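Local atomic coordinates of glutathione S-transferase (Pseudomonas fluorescens, PDB entry 3M3M), a protein that binds glutathione and probably acts as a glutathione transferase, conjugating it to electrophilic substrates. Residues Glu126-Leu129 / Lys130-Arg134; Val141-Lys144 / Gln145-Thr149. One frame throughout, in Å; residues are numbered along the deposited sequence.

Contact 1: Glu126-Leu129 / Lys130-Arg134; sequences EEYL and KLHKR
Glu-126 and Lys-130, one turn apart on helix 125-146 of the all-helical C-terminal domain of the glutathione S-transferase fold, form an i to i+4 salt bridge on an exposed face. Its evidence is a separation of 3.2 Å between Glu-126 OE2 and Lys-130 NZ, with the ammonium reaching the oxygen on its anti side, 30° out of the carboxylate plane. The two chains run side by side; the extended lysine bends only at its last torsion (chi4 62°), which turns NZ toward the acid. The backbone supplies regular i to i+4 bonds, Leu-131 N to Glu-127 O at 2.9 Å among them.

Aromatic contact joins Tyr-128 and His-132 obliquely, centroids 4.2 Å apart and planes at 46°. His-132 CD2 lies over one face of the phenol, toward its rim, and His-132 NE2 is 3.3 Å from Tyr-128 CZ. Both polar ends have further partners: Tyr-128 OH bonds Gln-115 on helix 87-117, and His-132 NE2 bonds the carbonyl of Gly-174. Replacing the histidine with an alanine would probably leave that carbonyl without its donor and uncover one face of the tyrosine ring.

The apolar touch within the turn is Glu-127 CG to Leu-131 CD1 at 4.2 Å; Leu-131 also packs on helix 87-117. Water 1 donates to Glu-126 O at 2.7 Å and accepts a hydrogen bond from Lys-130 NZ.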
loop_
_atom_site.group_PDB
_atom_site.type_symbol
_atom_site.label_atom_id
_atom_site.label_comp_id
_atom_site.label_asym_id
_atom_site.label_seq_id
_atom_site.Cartn_x
_atom_site.Cartn_y
_atom_site.Cartn_z
ATOM N N GLU A 126 -22.602 9.801 -5.108
ATOM C CA GLU A 126 -23.196 9.226 -3.887
ATOM C C GLU A 126 -22.237 8.132 -3.308
ATOM O O GLU A 126 -22.008 8.061 -2.084
ATOM C CB GLU A 126 -24.568 8.631 -4.229
ATOM C CG GLU A 126 -25.157 7.645 -3.197
ATOM C CD GLU A 126 -26.700 7.472 -3.343
ATOM O OE1 GLU A 126 -27.333 8.281 -4.093
ATOM O OE2 GLU A 126 -27.262 6.560 -2.673
ATOM N N GLU A 127 -21.767 7.255 -4.174
ATOM C CA GLU A 127 -20.766 6.185 -3.850
ATOM C C GLU A 127 -19.575 6.798 -3.160
ATOM O O GLU A 127 -19.144 6.318 -2.097
ATOM C CB GLU A 127 -20.303 5.475 -5.119
ATOM C CG GLU A 127 -19.173 4.505 -4.922
ATOM C CD GLU A 127 -18.671 3.873 -6.215
ATOM O OE1 GLU A 127 -19.208 4.202 -7.286
ATOM O OE2 GLU A 127 -17.715 3.063 -6.136
ATOM N N TYR A 128 -19.030 7.836 -3.786
ATOM C CA TYR A 128 -17.862 8.575 -3.300
ATOM C C TYR A 128 -18.067 9.148 -1.911
ATOM O O TYR A 128 -17.190 9.070 -1.050
ATOM C CB TYR A 128 -17.554 9.696 -4.308
ATOM C CG TYR A 128 -16.501 10.671 -3.941
ATOM C CD1 TYR A 128 -15.140 10.452 -4.305
ATOM C CD2 TYR A 128 -16.826 11.842 -3.252
ATOM C CE1 TYR A 128 -14.159 11.407 -3.977
ATOM C CE2 TYR A 128 -15.872 12.776 -2.903
ATOM C CZ TYR A 128 -14.533 12.570 -3.283
ATOM O OH TYR A 128 -13.621 13.565 -3.009
ATOM N N LEU A 129 -19.238 9.725 -1.673
ATOM C CA LEU A 129 -19.492 10.244 -0.325
ATOM C C LEU A 129 -19.548 9.126 0.731
ATOM O O LEU A 129 -19.092 9.381 1.815
ATOM C CB LEU A 129 -20.812 11.067 -0.273
ATOM C CG LEU A 129 -20.611 12.402 -1.051
ATOM C CD1 LEU A 129 -22.019 13.054 -1.120
ATOM C CD2 LEU A 129 -19.512 13.367 -0.527
ATOM N N LYS A 130 -20.084 7.966 0.383
ATOM C CA LYS A 130 -20.106 6.793 1.307
ATOM C C LYS A 130 -18.658 6.318 1.565
ATOM O O LYS A 130 -18.289 6.003 2.722
ATOM C CB LYS A 130 -20.944 5.646 0.789
ATOM C CG LYS A 130 -22.510 6.000 0.670
ATOM C CD LYS A 130 -23.325 4.856 0.031
ATOM C CE LYS A 130 -24.808 4.949 0.443
ATOM N NZ LYS A 130 -25.429 6.228 -0.025
ATOM N N LEU A 131 -17.842 6.283 0.501
ATOM C CA LEU A 131 -16.397 5.924 0.670
ATOM C C LEU A 131 -15.742 6.932 1.588
ATOM O O LEU A 131 -14.899 6.605 2.387
ATOM C CB LEU A 131 -15.696 5.912 -0.697
ATOM C CG LEU A 131 -16.281 4.975 -1.743
ATOM C CD1 LEU A 131 -15.470 5.163 -3.071
ATOM C CD2 LEU A 131 -16.309 3.485 -1.334
ATOM N N HIS A 132 -16.067 8.201 1.477
ATOM C CA HIS A 132 -15.548 9.148 2.416
ATOM C C HIS A 132 -15.892 8.808 3.856
ATOM O O HIS A 132 -15.047 8.864 4.716
ATOM C CB HIS A 132 -16.012 10.591 2.079
ATOM C CG HIS A 132 -15.058 11.286 1.165
ATOM N ND1 HIS A 132 -15.120 12.639 0.916
ATOM C CD2 HIS A 132 -14.079 10.786 0.370
ATOM C CE1 HIS A 132 -14.160 12.964 0.062
ATOM N NE2 HIS A 132 -13.496 11.852 -0.268
ATOM N N LYS A 133 -17.135 8.470 4.118
ATOM C CA LYS A 133 -17.527 8.185 5.516
ATOM C C LYS A 133 -16.750 6.979 6.057
ATOM O O LYS A 133 -16.214 7.076 7.178
ATOM C CB LYS A 133 -19.033 7.869 5.614
ATOM C CG LYS A 133 -19.783 9.225 5.458
ATOM C CD LYS A 133 -21.313 9.070 5.665
ATOM C CE LYS A 133 -21.952 10.422 5.217
ATOM N NZ LYS A 133 -23.421 10.403 5.513
ATOM N N ARG A 134 -16.597 5.940 5.239
ATOM C CA ARG A 134 -15.968 4.725 5.745
ATOM C C ARG A 134 -14.458 4.957 5.796
ATOM O O ARG A 134 -13.797 4.381 6.699
ATOM C CB ARG A 134 -16.313 3.488 4.869
ATOM C CG ARG A 134 -17.809 3.196 5.037
ATOM C CD ARG A 134 -18.330 1.968 4.291
ATOM N NE ARG A 134 -18.693 0.914 5.242
ATOM C CZ ARG A 134 -18.956 -0.351 4.907
ATOM N NH1 ARG A 134 -19.233 -1.224 5.870
ATOM N NH2 ARG A 134 -18.937 -0.752 3.619
HETATM O O HOH W 1 -23.830 8.963 -0.264
#

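Contact 2: Val141-Lys144 / Gln145-Thr149; sequences VMEK and QLSRT
Ser-147 points its side chain back at the preceding turn, where OG donates to Glu-143 O over 2.7 Å. The hydroxyl approaches from above the carbonyl plane, 37° out of it, rather than along a lone pair. A first torsion of -70° sets OG beside its own backbone N, within reach of Glu-143 O. Separately, Ser-147 N makes a weak bond to Lys-144 O at 3.3 Å. The carboxylate of Glu-143 is directed elsewhere, its two oxygens accepting from the backbone N atoms of Gly-183 and Ile-184 at the start of helix 182-192.

This is the C-terminal end region of helix 125-146. Leu-146 N still makes the regular i to i+4 bond to Met-142 O, but Gln-145 O takes two donors, Thr-149 N (i+4) and Arg-148 N (i+3), and i+3 bonding thus joins i+4.

Inward, CE of selenomethionine Met-142 touches Leu-146 CD1 only loosely, at 4.4 Å, and both side chains contact Trp-187. Gln-145 bends at chi2 and swings its amide along the turn; NE2 donates nearly straight to Thr-149 OG1, 3.0 Å away and within 3° of the amide plane. Arg-148, extended from CG to NE, passes Lys-144 O with its CG at 3.8 Å, and water 2 donates to that same carbonyl at 3.0 Å while accepting weakly from Arg-148 NE.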
loop_
_atom_site.group_PDB
_atom_site.type_symbol
_atom_site.label_atom_id
_atom_site.label_comp_id
_atom_site.label_asym_id
_atom_site.label_seq_id
_atom_site.Cartn_x
_atom_site.Cartn_y
_atom_site.Cartn_z
ATOM N N VAL A 141 -9.263 5.386 13.292
ATOM C CA VAL A 141 -8.527 4.312 14.008
ATOM C C VAL A 141 -6.995 4.525 14.057
ATOM O O VAL A 141 -6.343 4.358 15.112
ATOM C CB VAL A 141 -8.848 2.929 13.359
ATOM C CG1 VAL A 141 -7.988 1.825 14.020
ATOM C CG2 VAL A 141 -10.397 2.622 13.498
HETATM N N MSE A 142 -6.437 4.877 12.872
HETATM C CA MSE A 142 -5.006 5.097 12.774
HETATM C C MSE A 142 -4.613 6.312 13.674
HETATM O O MSE A 142 -3.551 6.260 14.278
HETATM C CB MSE A 142 -4.638 5.417 11.276
HETATM C CG MSE A 142 -4.743 4.121 10.461
HETATM SE SE MSE A 142 -4.470 4.714 8.557
HETATM C CE MSE A 142 -2.543 5.359 8.795
ATOM N N GLU A 143 -5.407 7.383 13.609
ATOM C CA GLU A 143 -5.138 8.632 14.415
ATOM C C GLU A 143 -5.073 8.292 15.886
ATOM O O GLU A 143 -4.170 8.745 16.605
ATOM C CB GLU A 143 -6.186 9.704 14.118
ATOM C CG GLU A 143 -5.914 11.127 14.830
ATOM C CD GLU A 143 -4.745 11.864 14.211
ATOM O OE1 GLU A 143 -4.232 11.394 13.125
ATOM O OE2 GLU A 143 -4.398 12.919 14.801
ATOM N N LYS A 144 -6.036 7.494 16.392
ATOM C CA LYS A 144 -5.894 7.113 17.804
ATOM C C LYS A 144 -4.630 6.340 18.102
ATOM O O LYS A 144 -3.957 6.556 19.119
ATOM C CB LYS A 144 -7.147 6.296 18.173
ATOM C CG LYS A 144 -8.336 7.260 18.325
ATOM C CD LYS A 144 -9.645 6.420 18.642
ATOM C CE LYS A 144 -10.956 7.270 18.785
ATOM N NZ LYS A 144 -11.439 7.783 17.389
ATOM N N GLN A 145 -4.243 5.369 17.255
ATOM C CA GLN A 145 -3.076 4.649 17.545
ATOM C C GLN A 145 -1.808 5.533 17.487
ATOM O O GLN A 145 -0.953 5.389 18.327
ATOM C CB GLN A 145 -2.889 3.407 16.551
ATOM C CG GLN A 145 -1.596 2.583 16.766
ATOM C CD GLN A 145 -1.617 1.816 18.127
ATOM O OE1 GLN A 145 -2.612 1.185 18.444
ATOM N NE2 GLN A 145 -0.613 2.007 18.957
ATOM N N LEU A 146 -1.730 6.394 16.477
ATOM C CA LEU A 146 -0.486 7.139 16.227
ATOM C C LEU A 146 -0.459 8.345 17.219
ATOM O O LEU A 146 0.507 9.106 17.219
ATOM C CB LEU A 146 -0.494 7.615 14.784
ATOM C CG LEU A 146 -0.257 6.372 13.865
ATOM C CD1 LEU A 146 -0.556 6.799 12.439
ATOM C CD2 LEU A 146 1.201 5.763 14.046
ATOM N N SER A 147 -1.560 8.533 17.973
ATOM C CA SER A 147 -1.574 9.611 19.013
ATOM C C SER A 147 -0.846 9.098 20.253
ATOM O O SER A 147 -0.564 9.892 21.201
ATOM C CB SER A 147 -3.039 10.094 19.276
ATOM O OG SER A 147 -3.520 10.821 18.125
ATOM N N ARG A 148 -0.548 7.796 20.283
ATOM C CA ARG A 148 0.044 7.053 21.388
ATOM C C ARG A 148 1.398 6.422 21.090
ATOM O O ARG A 148 2.226 6.267 21.988
ATOM C CB ARG A 148 -0.851 5.918 21.866
ATOM C CG ARG A 148 -2.119 6.510 22.397
ATOM C CD ARG A 148 -3.095 5.516 22.926
ATOM N NE ARG A 148 -4.343 6.226 23.316
ATOM C CZ ARG A 148 -4.524 6.973 24.427
ATOM N NH1 ARG A 148 -3.531 7.241 25.289
ATOM N NH2 ARG A 148 -5.715 7.501 24.664
ATOM N N THR A 149 1.633 5.971 19.855
ATOM C CA THR A 149 2.927 5.344 19.502
ATOM C C THR A 149 3.347 5.998 18.166
ATOM O O THR A 149 2.543 6.485 17.402
ATOM C CB THR A 149 2.874 3.786 19.296
ATOM O OG1 THR A 149 1.873 3.476 18.293
ATOM C CG2 THR A 149 2.564 2.996 20.603
HETATM O O HOH W 2 -5.660 7.685 21.381
#

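Overall arrangement
Both contacts belong to helix 125-146 in the C-terminal domain, with centres about 23 Å apart and no touch between them. Contact 1 lies near the helix start and is mainly a surface contact: four of its eight touching residues are exposed and one is buried, although Leu-131 and Glu-127 pack on helix 87-117. Contact 2, at the far end, is partly buried, with Met-142 and Leu-146 reaching helix 182-192 and Met-142 also helices 87-117 and 159-168. The chemistry follows: ion pair and oblique rings along an intact helix in contact 1, hydrogen bonds from a serine hydroxyl and a glutamine amide as helical hydrogen bonding runs out in contact 2.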